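Local structure of ribosomal RNA small subunit methyltransferase D (Haemophilus influenzae, 2IFT) at residues K94-L99 against E104-I109; E70-Q75 against V79-L84. The protein probably methylates the N2 atom of guanine 966 of 16S rRNA in the assembled 30S particle, with S-adenosyl-L-methionine as methyl donor. One frame throughout, in Å; residues are numbered along the deposited sequence.

Interaction 1: K94-L99 against E104-I109; sequences KNLQTL and EQAEVI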
ATOM      1  N   LYS A  94      -5.014 -13.082  11.339  1.00 34.05           N
ATOM      2  CA  LYS A  94      -6.278 -13.707  11.676  1.00 36.46           C
ATOM      3  C   LYS A  94      -7.292 -13.495  10.559  1.00 37.08           C
ATOM      4  O   LYS A  94      -8.045 -14.407  10.222  1.00 38.07           O
ATOM      5  CB  LYS A  94      -6.808 -13.147  12.997  1.00 37.72           C
ATOM      6  CG  LYS A  94      -8.111 -13.780  13.456  1.00 41.40           C
ATOM      7  CD  LYS A  94      -8.414 -13.419  14.905  1.00 46.19           C
ATOM      8  CE  LYS A  94      -9.785 -13.933  15.351  1.00 49.24           C
ATOM      9  NZ  LYS A  94     -10.911 -13.177  14.713  1.00 50.71           N
ATOM     10  N   ASN A  95      -7.316 -12.298   9.981  1.00 36.83           N
ATOM     11  CA  ASN A  95      -8.250 -12.030   8.894  1.00 36.27           C
ATOM     12  C   ASN A  95      -7.837 -12.759   7.619  1.00 36.67           C
ATOM     13  O   ASN A  95      -8.687 -13.223   6.871  1.00 37.39           O
ATOM     14  CB  ASN A  95      -8.365 -10.528   8.634  1.00 33.74           C
ATOM     15  CG  ASN A  95      -9.200  -9.825   9.681  1.00 34.00           C
ATOM     16  OD1 ASN A  95     -10.178 -10.381  10.177  1.00 37.37           O
ATOM     17  ND2 ASN A  95      -8.833  -8.595  10.013  1.00 31.71           N
ATOM     18  N   LEU A  96      -6.533 -12.864   7.377  1.00 37.34           N
ATOM     19  CA  LEU A  96      -6.035 -13.556   6.190  1.00 38.79           C
ATOM     20  C   LEU A  96      -6.231 -15.059   6.315  1.00 41.85           C
ATOM     21  O   LEU A  96      -6.076 -15.810   5.351  1.00 42.51           O
ATOM     22  CB  LEU A  96      -4.556 -13.267   5.983  1.00 36.09           C
ATOM     23  CG  LEU A  96      -4.175 -11.881   5.484  1.00 36.21           C
ATOM     24  CD1 LEU A  96      -2.656 -11.807   5.359  1.00 33.30           C
ATOM     25  CD2 LEU A  96      -4.846 -11.606   4.148  1.00 33.24           C
ATOM     26  N   GLN A  97      -6.528 -15.506   7.524  1.00 44.30           N
ATOM     27  CA  GLN A  97      -6.768 -16.914   7.743  1.00 47.07           C
ATOM     28  C   GLN A  97      -8.281 -17.016   7.686  1.00 49.33           C
ATOM     29  O   GLN A  97      -8.832 -17.995   7.185  1.00 50.12           O
ATOM     30  CB  GLN A  97      -6.208 -17.335   9.099  1.00 47.98           C
ATOM     31  CG  GLN A  97      -6.967 -18.440   9.781  1.00 48.72           C
ATOM     32  CD  GLN A  97      -7.556 -17.974  11.097  1.00 50.38           C
ATOM     33  OE1 GLN A  97      -6.874 -17.958  12.123  1.00 52.75           O
ATOM     34  NE2 GLN A  97      -8.821 -17.567  11.069  1.00 50.11           N
ATOM     35  N   THR A  98      -8.943 -15.972   8.183  1.00 51.63           N
ATOM     36  CA  THR A  98     -10.397 -15.899   8.160  1.00 54.04           C
ATOM     37  C   THR A  98     -10.793 -16.056   6.702  1.00 56.12           C
ATOM     38  O   THR A  98     -11.612 -16.902   6.362  1.00 57.35           O
ATOM     39  CB  THR A  98     -10.906 -14.542   8.684  1.00 54.24           C
ATOM     40  OG1 THR A  98     -10.841 -14.528  10.116  1.00 55.37           O
ATOM     41  CG2 THR A  98     -12.335 -14.298   8.234  1.00 52.95           C
ATOM     42  N   LEU A  99     -10.220 -15.226   5.841  1.00 58.12           N
ATOM     43  CA  LEU A  99     -10.484 -15.340   4.413  1.00 60.40           C
ATOM     44  C   LEU A  99      -9.264 -16.073   3.881  1.00 61.89           C
ATOM     45  O   LEU A  99      -8.141 -15.589   4.013  1.00 64.36           O
ATOM     46  CB  LEU A  99     -10.591 -13.966   3.748  1.00 60.34           C
ATOM     47  CG  LEU A  99     -10.438 -12.712   4.598  1.00 60.10           C
ATOM     48  CD1 LEU A  99      -9.197 -11.948   4.177  1.00 59.68           C
ATOM     49  CD2 LEU A  99     -11.666 -11.852   4.417  1.00 60.42           C
ATOM     50  N   GLU A 104       1.418 -17.488  -0.565  1.00 50.23           N
ATOM     51  CA  GLU A 104       1.902 -17.044  -1.866  1.00 46.94           C
ATOM     52  C   GLU A 104       0.975 -15.965  -2.402  1.00 44.09           C
ATOM     53  O   GLU A 104       1.203 -15.413  -3.478  1.00 44.69           O
ATOM     54  CB  GLU A 104       1.958 -18.219  -2.831  1.00 48.07           C
ATOM     55  N   GLN A 105      -0.078 -15.673  -1.647  1.00 41.31           N
ATOM     56  CA  GLN A 105      -1.036 -14.650  -2.041  1.00 39.11           C
ATOM     57  C   GLN A 105      -0.930 -13.442  -1.108  1.00 36.63           C
ATOM     58  O   GLN A 105      -0.985 -12.297  -1.555  1.00 36.35           O
ATOM     59  CB  GLN A 105      -2.450 -15.219  -2.020  1.00 37.99           C
ATOM     60  N   ALA A 106      -0.767 -13.702   0.186  1.00 34.91           N
ATOM     61  CA  ALA A 106      -0.653 -12.629   1.176  1.00 33.92           C
ATOM     62  C   ALA A 106       0.409 -12.950   2.218  1.00 32.75           C
ATOM     63  O   ALA A 106       0.534 -14.093   2.658  1.00 35.13           O
ATOM     64  CB  ALA A 106      -1.990 -12.400   1.859  1.00 33.13           C
ATOM     65  N   GLU A 107       1.173 -11.939   2.613  1.00 29.83           N
ATOM     66  CA  GLU A 107       2.222 -12.123   3.608  1.00 26.46           C
ATOM     67  C   GLU A 107       2.263 -10.972   4.601  1.00 24.54           C
ATOM     68  O   GLU A 107       2.115  -9.816   4.225  1.00 23.22           O
ATOM     69  CB  GLU A 107       3.579 -12.244   2.918  1.00 28.54           C
ATOM     70  CG  GLU A 107       4.751 -12.209   3.870  1.00 31.46           C
ATOM     71  CD  GLU A 107       6.077 -12.419   3.178  1.00 33.08           C
ATOM     72  OE1 GLU A 107       6.250 -11.929   2.038  1.00 36.06           O
ATOM     73  OE2 GLU A 107       6.953 -13.063   3.786  1.00 35.74           O
ATOM     74  N   VAL A 108       2.474 -11.296   5.871  1.00 22.98           N
ATOM     75  CA  VAL A 108       2.541 -10.286   6.923  1.00 21.75           C
ATOM     76  C   VAL A 108       3.945 -10.252   7.519  1.00 22.79           C
ATOM     77  O   VAL A 108       4.424 -11.253   8.050  1.00 22.09           O
ATOM     78  CB  VAL A 108       1.528 -10.588   8.065  1.00 21.97           C
ATOM     79  CG1 VAL A 108       1.641  -9.531   9.173  1.00 18.88           C
ATOM     80  CG2 VAL A 108       0.108 -10.615   7.512  1.00 19.59           C
ATOM     81  N   ILE A 109       4.607  -9.103   7.411  1.00 22.26           N
ATOM     82  CA  ILE A 109       5.946  -8.938   7.962  1.00 21.16           C
ATOM     83  C   ILE A 109       5.834  -7.942   9.102  1.00 19.67           C
ATOM     84  O   ILE A 109       5.472  -6.789   8.886  1.00 18.19           O
ATOM     85  CB  ILE A 109       6.933  -8.400   6.907  1.00 21.75           C
ATOM     86  CG1 ILE A 109       7.077  -9.419   5.772  1.00 20.25           C
ATOM     87  CG2 ILE A 109       8.293  -8.124   7.554  1.00 20.79           C
ATOM     88  CD1 ILE A 109       8.023  -8.997   4.674  1.00 17.32           C
TER

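Interaction 2: E70-Q75 against V79-L84; sequences EALSRQ and VTFLEL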
ATOM      1  N   GLU A  70      -8.339  -4.956   0.101  1.00 22.04           N
ATOM      2  CA  GLU A  70      -9.044  -4.519  -1.093  1.00 23.83           C
ATOM      3  C   GLU A  70      -8.308  -5.067  -2.308  1.00 25.04           C
ATOM      4  O   GLU A  70      -8.917  -5.652  -3.202  1.00 26.59           O
ATOM      5  CB  GLU A  70      -9.087  -2.998  -1.155  1.00 25.35           C
ATOM      6  CG  GLU A  70     -10.170  -2.441  -2.050  1.00 29.33           C
ATOM      7  CD  GLU A  70     -11.559  -2.839  -1.584  1.00 34.79           C
ATOM      8  OE1 GLU A  70     -11.902  -2.578  -0.404  1.00 32.96           O
ATOM      9  OE2 GLU A  70     -12.310  -3.413  -2.405  1.00 37.16           O
ATOM     10  N   ALA A  71      -6.990  -4.883  -2.334  1.00 24.16           N
ATOM     11  CA  ALA A  71      -6.177  -5.375  -3.441  1.00 22.70           C
ATOM     12  C   ALA A  71      -6.334  -6.885  -3.581  1.00 22.78           C
ATOM     13  O   ALA A  71      -6.405  -7.416  -4.694  1.00 21.13           O
ATOM     14  CB  ALA A  71      -4.720  -5.021  -3.211  1.00 22.90           C
ATOM     15  N   LEU A  72      -6.373  -7.580  -2.449  1.00 22.27           N
ATOM     16  CA  LEU A  72      -6.547  -9.022  -2.471  1.00 23.13           C
ATOM     17  C   LEU A  72      -7.903  -9.366  -3.074  1.00 23.67           C
ATOM     18  O   LEU A  72      -7.999 -10.200  -3.969  1.00 23.57           O
ATOM     19  CB  LEU A  72      -6.451  -9.595  -1.061  1.00 23.72           C
ATOM     20  CG  LEU A  72      -5.031  -9.730  -0.512  1.00 24.40           C
ATOM     21  CD1 LEU A  72      -5.086 -10.099   0.962  1.00 24.27           C
ATOM     22  CD2 LEU A  72      -4.276 -10.781  -1.324  1.00 24.97           C
ATOM     23  N   SER A  73      -8.947  -8.709  -2.591  1.00 24.65           N
ATOM     24  CA  SER A  73     -10.285  -8.958  -3.103  1.00 27.19           C
ATOM     25  C   SER A  73     -10.304  -8.839  -4.622  1.00 28.89           C
ATOM     26  O   SER A  73     -11.020  -9.571  -5.298  1.00 28.28           O
ATOM     27  CB  SER A  73     -11.277  -7.966  -2.505  1.00 26.83           C
ATOM     28  OG  SER A  73     -12.570  -8.155  -3.055  1.00 29.50           O
ATOM     29  N   ARG A  74      -9.506  -7.924  -5.159  1.00 31.01           N
ATOM     30  CA  ARG A  74      -9.469  -7.719  -6.602  1.00 32.16           C
ATOM     31  C   ARG A  74      -8.485  -8.632  -7.317  1.00 32.84           C
ATOM     32  O   ARG A  74      -8.135  -8.398  -8.465  1.00 34.69           O
ATOM     33  CB  ARG A  74      -9.159  -6.256  -6.909  1.00 32.19           C
ATOM     34  CG  ARG A  74      -9.966  -5.302  -6.045  1.00 33.06           C
ATOM     35  CD  ARG A  74     -10.101  -3.923  -6.663  1.00 34.56           C
ATOM     36  NE  ARG A  74     -10.780  -3.009  -5.746  1.00 38.07           N
ATOM     37  CZ  ARG A  74     -11.496  -1.952  -6.122  1.00 38.92           C
ATOM     38  NH1 ARG A  74     -11.641  -1.661  -7.409  1.00 37.50           N
ATOM     39  NH2 ARG A  74     -12.063  -1.179  -5.205  1.00 40.71           N
ATOM     40  N   GLN A  75      -8.045  -9.676  -6.630  1.00 34.52           N
ATOM     41  CA  GLN A  75      -7.125 -10.647  -7.206  1.00 37.29           C
ATOM     42  C   GLN A  75      -5.740 -10.155  -7.588  1.00 37.07           C
ATOM     43  O   GLN A  75      -5.247 -10.469  -8.673  1.00 37.43           O
ATOM     44  CB  GLN A  75      -7.761 -11.320  -8.424  1.00 40.08           C
ATOM     45  CG  GLN A  75      -8.637 -12.500  -8.066  1.00 44.88           C
ATOM     46  CD  GLN A  75      -9.722 -12.116  -7.095  1.00 48.40           C
ATOM     47  OE1 GLN A  75     -10.630 -11.355  -7.437  1.00 51.85           O
ATOM     48  NE2 GLN A  75      -9.632 -12.624  -5.867  1.00 49.09           N
ATOM     49  N   VAL A  79       0.015  -9.514  -2.022  1.00 23.83           N
ATOM     50  CA  VAL A  79       0.027  -8.352  -1.159  1.00 22.16           C
ATOM     51  C   VAL A  79       0.861  -8.705   0.063  1.00 21.49           C
ATOM     52  O   VAL A  79       0.695  -9.769   0.657  1.00 21.63           O
ATOM     53  CB  VAL A  79      -1.386  -7.958  -0.695  1.00 21.20           C
ATOM     54  CG1 VAL A  79      -1.305  -6.773   0.248  1.00 18.83           C
ATOM     55  CG2 VAL A  79      -2.253  -7.622  -1.894  1.00 19.93           C
ATOM     56  N   THR A  80       1.783  -7.818   0.402  1.00 21.04           N
ATOM     57  CA  THR A  80       2.639  -7.991   1.557  1.00 19.78           C
ATOM     58  C   THR A  80       2.247  -6.865   2.503  1.00 21.83           C
ATOM     59  O   THR A  80       2.180  -5.701   2.093  1.00 22.10           O
ATOM     60  CB  THR A  80       4.109  -7.846   1.176  1.00 19.03           C
ATOM     61  OG1 THR A  80       4.439  -8.848   0.213  1.00 19.07           O
ATOM     62  CG2 THR A  80       5.005  -8.002   2.394  1.00 17.00           C
ATOM     63  N   PHE A  81       1.957  -7.219   3.752  1.00 21.06           N
ATOM     64  CA  PHE A  81       1.563  -6.241   4.757  1.00 20.89           C
ATOM     65  C   PHE A  81       2.697  -5.999   5.749  1.00 20.34           C
ATOM     66  O   PHE A  81       3.203  -6.942   6.351  1.00 20.08           O
ATOM     67  CB  PHE A  81       0.342  -6.726   5.551  1.00 21.08           C
ATOM     68  CG  PHE A  81      -0.850  -7.091   4.704  1.00 21.54           C
ATOM     69  CD1 PHE A  81      -0.873  -8.285   3.982  1.00 22.52           C
ATOM     70  CD2 PHE A  81      -1.972  -6.268   4.674  1.00 19.48           C
ATOM     71  CE1 PHE A  81      -2.007  -8.654   3.247  1.00 23.13           C
ATOM     72  CE2 PHE A  81      -3.103  -6.626   3.944  1.00 21.15           C
ATOM     73  CZ  PHE A  81      -3.122  -7.820   3.232  1.00 21.46           C
ATOM     74  N   LEU A  82       3.099  -4.739   5.899  1.00 18.65           N
ATOM     75  CA  LEU A  82       4.143  -4.370   6.846  1.00 17.78           C
ATOM     76  C   LEU A  82       3.477  -3.707   8.046  1.00 18.41           C
ATOM     77  O   LEU A  82       2.747  -2.720   7.905  1.00 19.50           O
ATOM     78  CB  LEU A  82       5.143  -3.405   6.202  1.00 16.84           C
ATOM     79  CG  LEU A  82       6.418  -4.075   5.679  1.00 16.93           C
ATOM     80  CD1 LEU A  82       7.230  -4.622   6.853  1.00 13.91           C
ATOM     81  CD2 LEU A  82       6.057  -5.198   4.716  1.00 15.73           C
ATOM     82  N   GLU A  83       3.721  -4.254   9.227  1.00 18.64           N
ATOM     83  CA  GLU A  83       3.104  -3.721  10.437  1.00 20.63           C
ATOM     84  C   GLU A  83       3.991  -3.922  11.661  1.00 19.05           C
ATOM     85  O   GLU A  83       4.329  -5.046  12.003  1.00 17.86           O
ATOM     86  CB  GLU A  83       1.744  -4.398  10.646  1.00 20.72           C
ATOM     87  CG  GLU A  83       0.985  -3.916  11.861  1.00 20.99           C
ATOM     88  CD  GLU A  83       0.889  -2.406  11.921  1.00 23.26           C
ATOM     89  OE1 GLU A  83       0.332  -1.806  10.970  1.00 23.19           O
ATOM     90  OE2 GLU A  83       1.372  -1.827  12.922  1.00 20.64           O
ATOM     91  N   LEU A  84       4.348  -2.813  12.306  1.00 19.48           N
ATOM     92  CA  LEU A  84       5.207  -2.804  13.491  1.00 20.81           C
ATOM     93  C   LEU A  84       4.519  -3.355  14.740  1.00 20.96           C
ATOM     94  O   LEU A  84       5.083  -4.179  15.462  1.00 19.92           O
ATOM     95  CB  LEU A  84       5.664  -1.373  13.799  1.00 20.74           C
ATOM     96  CG  LEU A  84       7.001  -1.180  14.525  1.00 23.30           C
ATOM     97  CD1 LEU A  84       6.981   0.141  15.265  1.00 18.83           C
ATOM     98  CD2 LEU A  84       7.267  -2.315  15.485  1.00 25.22           C
TER

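Interaction 1: K94-L99 against E104-I109
Leu96 reaches from the last turn of helix 86-98 to Ala106 and Val108 on strand 106-109. This is the return half of a beta-alpha-beta unit, strand 78-82, helix 86-98, strand 106-109, in the Rossmann-like fold of the AdoMet-dependent methyltransferases. Strand 106-109 is the outermost strand at one end of the seven-stranded sheet.

The tight part is small and wholly apolar. Of residues 94-99, Leu96 alone touches 104-109. Its CG stands anti to the carbonyl carbon (chi1 -73°), which sends the branched end toward the sheet. The two methyls divide the work. Leu96 CD1 sits 3.6 Å from Ala106 CB and also 3.7 Å from Val108 CG2. Of this strand, Leu96 CD2 meets only Ala106, 3.7 Å from Ala106 CB. Ala106 and Val108 alternate with Glu107 along the strand, and both point their CB atoms at the helix. Glu107 points its CB away from it. The side chains of Leu96 and Val108 run at a slant to each other, and they meet through one methyl of each.

No hydrogen bond joins the two segments. Leu96 also packs against Phe81, Leu72 and Phe69, so its end belongs to a wider apolar layer on this side of the sheet.

The solvent side is looser. Lys94, Gln97 and Thr98 are exposed and make no contact with the strand. Asn95 and Leu99 do not reach it either, but they are buried against Phe69 and Leu25. Glu104, just before the strand, is also exposed.

Within the helix, Lys94 O takes two bonds from Thr98. Thr98 N lies 2.7 Å from Lys94 O. Thr98 OG1 approaches Lys94 O at 2.8 Å, from the opposite face of the carbonyl plane.

Interaction 2: E70-Q75 against V79-L84
Leu72, near the end of helix 66-73, points its side chain at Val79 and Phe81 of strand 78-82. Leu72 and Phe81 extend from opposite directions, and the Leu72 methyl CD1 meets the edge of the Phe81 ring, in its plane. Leu72 CD1 lies 3.8 Å from Phe81 CZ. Val79, two residues earlier on the strand, places CG1 over one face of this ring, 3.5 Å above the plane and offset toward the rim.

Val79 uses its other methyl for the helix. With CG1 anti to the backbone N (chi1 178°), CG2 is left to face the helix. Val79 CG2 touches Ala71 CB, Leu72 CG and Leu72 CD2, each at 3.8 Å. The Leu72 and Val79 side chains are skewed, neither aligned nor head-on. All four side chains are buried.

The helix ends just beyond them in a Schellman motif. Gln75 has positive phi, and Gln75 N bonds to Leu72 O at 2.7 Å. The chain then turns back into the sheet. This is the helix-to-strand return of a beta-alpha-beta unit, strand 56-59, helix 66-73, strand 78-82, in a Rossmann-like methyltransferase fold.

Overall arrangement
From the N terminus, strand 56-59 leads into helix 66-73, and interaction 2 closes the short turn from this helix to strand 78-82. The chain then enters helix 86-98, and interaction 1 closes the next loop, to strand 106-109. The two contacts are in series and neither nests nor crosses. They belong to successive beta-alpha-beta units that share strand 78-82. Their strands are parallel neighbours in the sheet, with probable backbone hydrogen bonds from Phe81 N to Glu107 O and from Ile109 N to Phe81 O. The helices meet too: Leu96 CD2 packs 3.5 Å from Leu72 CD1. Both helices and this end of the sheet are thereby tied together.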